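PDB 4GGO: trans-2-enoyl-CoA reductase [NADH] from Treponema denticola ATCC 35405, which catalyses the NADH-dependent reduction of the carbon-carbon double bond of trans-2-enoyl-CoA substrates such as crotonyl-CoA, yielding the saturated acyl-CoA for fatty acid synthesis. Local coordinates for residues 274-279 with 339-344. Residues are numbered along the deposited sequence; the frame is centred on the assembly and turned at random.
Sequences VSVNKG and RIDDWE
Val276 and Arg339 form a parallel bridge, and the chain of Ile340 is tied back to the strand by its N, which gives a hydrogen bond of 3.0 Å to Val276 O. On the same face of the sheet the Val276 and Arg339 side chains run alongside each other, CG2 of the valine 3.6 Å from CD of the arginine. Arg339, bent at chi2 and chi3, curls back to grip the Asp341 carboxylate in a side-on salt bridge of two hydrogen bonds, NE to OD1 (2.9 Å) and NH2 to OD2, both nearly in the guanidinium plane. The carboxylate thus held lies against Val276 CG1, and a water bridges its OD2 to Asn277 O. Ile340 CG1 and CD1 lie alongside the Asn277 side chain.

Farther along, Glu344 stretches out, CG anti to the backbone N (chi1 167°), and its OE1 accepts a hydrogen bond from Gly279 N, 2.7 Å long, on the syn lone pair. Tyr294 and the substrate-binding Tyr234 both hydrogen-bond OE2, so the buried carboxylate links the backbone at Gly279 to the substrate site. Lys278 O meets the hydroxyl of Tyr62, an NAD(+)-binding residue.

The contact closes one edge of the parallel Rossmann-type sheet, where the short strand 338-339 flanks strand 270-276; helix 311-323 packs on Asn277 and Ile340, and helix 291-305 on Lys278 and Glu344.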
loop_
_atom_site.group_PDB
_atom_site.type_symbol
_atom_site.label_atom_id
_atom_site.label_comp_id
_atom_site.label_asym_id
_atom_site.label_seq_id
_atom_site.Cartn_x
_atom_site.Cartn_y
_atom_site.Cartn_z
ATOM N N VAL A 274 -14.007 -1.954 1.447
ATOM C CA VAL A 274 -12.958 -1.053 1.006
ATOM C C VAL A 274 -12.372 -0.431 2.262
ATOM O O VAL A 274 -13.105 0.093 3.100
ATOM C CB VAL A 274 -13.490 0.060 0.086
ATOM C CG1 VAL A 274 -12.417 1.117 -0.139
ATOM C CG2 VAL A 274 -13.955 -0.522 -1.241
ATOM N N SER A 275 -11.057 -0.520 2.413
ATOM C CA SER A 275 -10.390 0.092 3.552
ATOM C C SER A 275 -9.697 1.370 3.109
ATOM O O SER A 275 -8.749 1.333 2.322
ATOM C CB SER A 275 -9.376 -0.871 4.172
ATOM O OG SER A 275 -8.761 -0.291 5.310
ATOM N N VAL A 276 -10.184 2.503 3.602
ATOM C CA VAL A 276 -9.589 3.788 3.270
ATOM C C VAL A 276 -8.450 4.078 4.237
ATOM O O VAL A 276 -8.671 4.271 5.432
ATOM C CB VAL A 276 -10.619 4.929 3.326
ATOM C CG1 VAL A 276 -10.036 6.193 2.712
ATOM C CG2 VAL A 276 -11.892 4.525 2.601
ATOM N N ASN A 277 -7.230 4.095 3.711
ATOM C CA ASN A 277 -6.046 4.307 4.531
ATOM C C ASN A 277 -5.562 5.753 4.476
ATOM O O ASN A 277 -6.098 6.567 3.723
ATOM C CB ASN A 277 -4.928 3.356 4.104
ATOM C CG ASN A 277 -5.310 1.894 4.271
ATOM O OD1 ASN A 277 -6.452 1.570 4.601
ATOM N ND2 ASN A 277 -4.353 1.004 4.033
ATOM N N LYS A 278 -4.547 6.067 5.277
ATOM C CA LYS A 278 -4.012 7.423 5.323
ATOM C C LYS A 278 -3.112 7.705 4.124
ATOM O O LYS A 278 -2.721 6.790 3.398
ATOM C CB LYS A 278 -3.237 7.661 6.621
ATOM C CG LYS A 278 -1.843 7.052 6.642
ATOM C CD LYS A 278 -1.133 7.335 7.959
ATOM C CE LYS A 278 -0.814 8.814 8.123
ATOM N NZ LYS A 278 0.242 9.263 7.172
ATOM N N GLY A 279 -2.788 8.978 3.924
ATOM C CA GLY A 279 -1.909 9.376 2.844
ATOM C C GLY A 279 -0.463 9.052 3.153
ATOM O O GLY A 279 -0.032 9.117 4.304
ATOM N N ARG A 339 -12.463 2.783 7.832
ATOM C CA ARG A 339 -11.729 4.043 7.798
ATOM C C ARG A 339 -10.589 4.068 8.808
ATOM O O ARG A 339 -10.822 4.158 10.012
ATOM C CB ARG A 339 -12.673 5.219 8.074
ATOM C CG ARG A 339 -13.873 5.298 7.146
ATOM C CD ARG A 339 -13.448 5.577 5.713
ATOM N NE ARG A 339 -12.839 6.896 5.565
ATOM C CZ ARG A 339 -13.516 8.003 5.275
ATOM N NH1 ARG A 339 -14.830 7.952 5.101
ATOM N NH2 ARG A 339 -12.880 9.161 5.156
ATOM N N ILE A 340 -9.355 3.991 8.321
ATOM C CA ILE A 340 -8.197 4.206 9.182
ATOM C C ILE A 340 -7.455 5.470 8.764
ATOM O O ILE A 340 -6.314 5.703 9.167
ATOM C CB ILE A 340 -7.244 2.993 9.226
ATOM C CG1 ILE A 340 -6.704 2.671 7.833
ATOM C CG2 ILE A 340 -7.949 1.785 9.832
ATOM C CD1 ILE A 340 -5.689 1.545 7.825
ATOM N N ASP A 341 -8.121 6.283 7.950
ATOM C CA ASP A 341 -7.657 7.632 7.657
ATOM C C ASP A 341 -8.370 8.599 8.596
ATOM O O ASP A 341 -8.385 9.811 8.373
ATOM C CB ASP A 341 -7.943 7.998 6.200
ATOM C CG ASP A 341 -9.424 7.958 5.865
ATOM O OD1 ASP A 341 -10.183 7.262 6.571
ATOM O OD2 ASP A 341 -9.830 8.622 4.889
ATOM N N ASP A 342 -8.967 8.045 9.646
ATOM C CA ASP A 342 -9.768 8.826 10.582
ATOM C C ASP A 342 -8.937 9.829 11.381
ATOM O O ASP A 342 -9.424 10.901 11.731
ATOM C CB ASP A 342 -10.574 7.908 11.511
ATOM C CG ASP A 342 -9.716 6.850 12.184
ATOM O OD1 ASP A 342 -8.597 6.581 11.703
ATOM O OD2 ASP A 342 -10.170 6.278 13.197
ATOM N N TRP A 343 -7.684 9.487 11.661
ATOM C CA TRP A 343 -6.789 10.408 12.353
ATOM C C TRP A 343 -6.322 11.516 11.410
ATOM O O TRP A 343 -6.175 12.666 11.817
ATOM C CB TRP A 343 -5.582 9.668 12.932
ATOM C CG TRP A 343 -5.930 8.676 14.005
ATOM C CD1 TRP A 343 -7.168 8.424 14.524
ATOM C CD2 TRP A 343 -5.023 7.809 14.694
ATOM N NE1 TRP A 343 -7.088 7.450 15.492
ATOM C CE2 TRP A 343 -5.781 7.056 15.614
ATOM C CE3 TRP A 343 -3.642 7.597 14.624
ATOM C CZ2 TRP A 343 -5.205 6.105 16.455
ATOM C CZ3 TRP A 343 -3.073 6.650 15.459
ATOM C CH2 TRP A 343 -3.852 5.919 16.362
ATOM N N GLU A 344 -6.087 11.160 10.150
ATOM C CA GLU A 344 -5.678 12.137 9.146
ATOM C C GLU A 344 -6.772 13.167 8.895
ATOM O O GLU A 344 -6.504 14.366 8.813
ATOM C CB GLU A 344 -5.309 11.449 7.827
ATOM C CG GLU A 344 -5.180 12.417 6.652
ATOM C CD GLU A 344 -4.700 11.746 5.379
ATOM O OE1 GLU A 344 -4.330 10.557 5.438
ATOM O OE2 GLU A 344 -4.686 12.409 4.318
HETATM O O HOH W 1 -8.136 9.001 3.059
#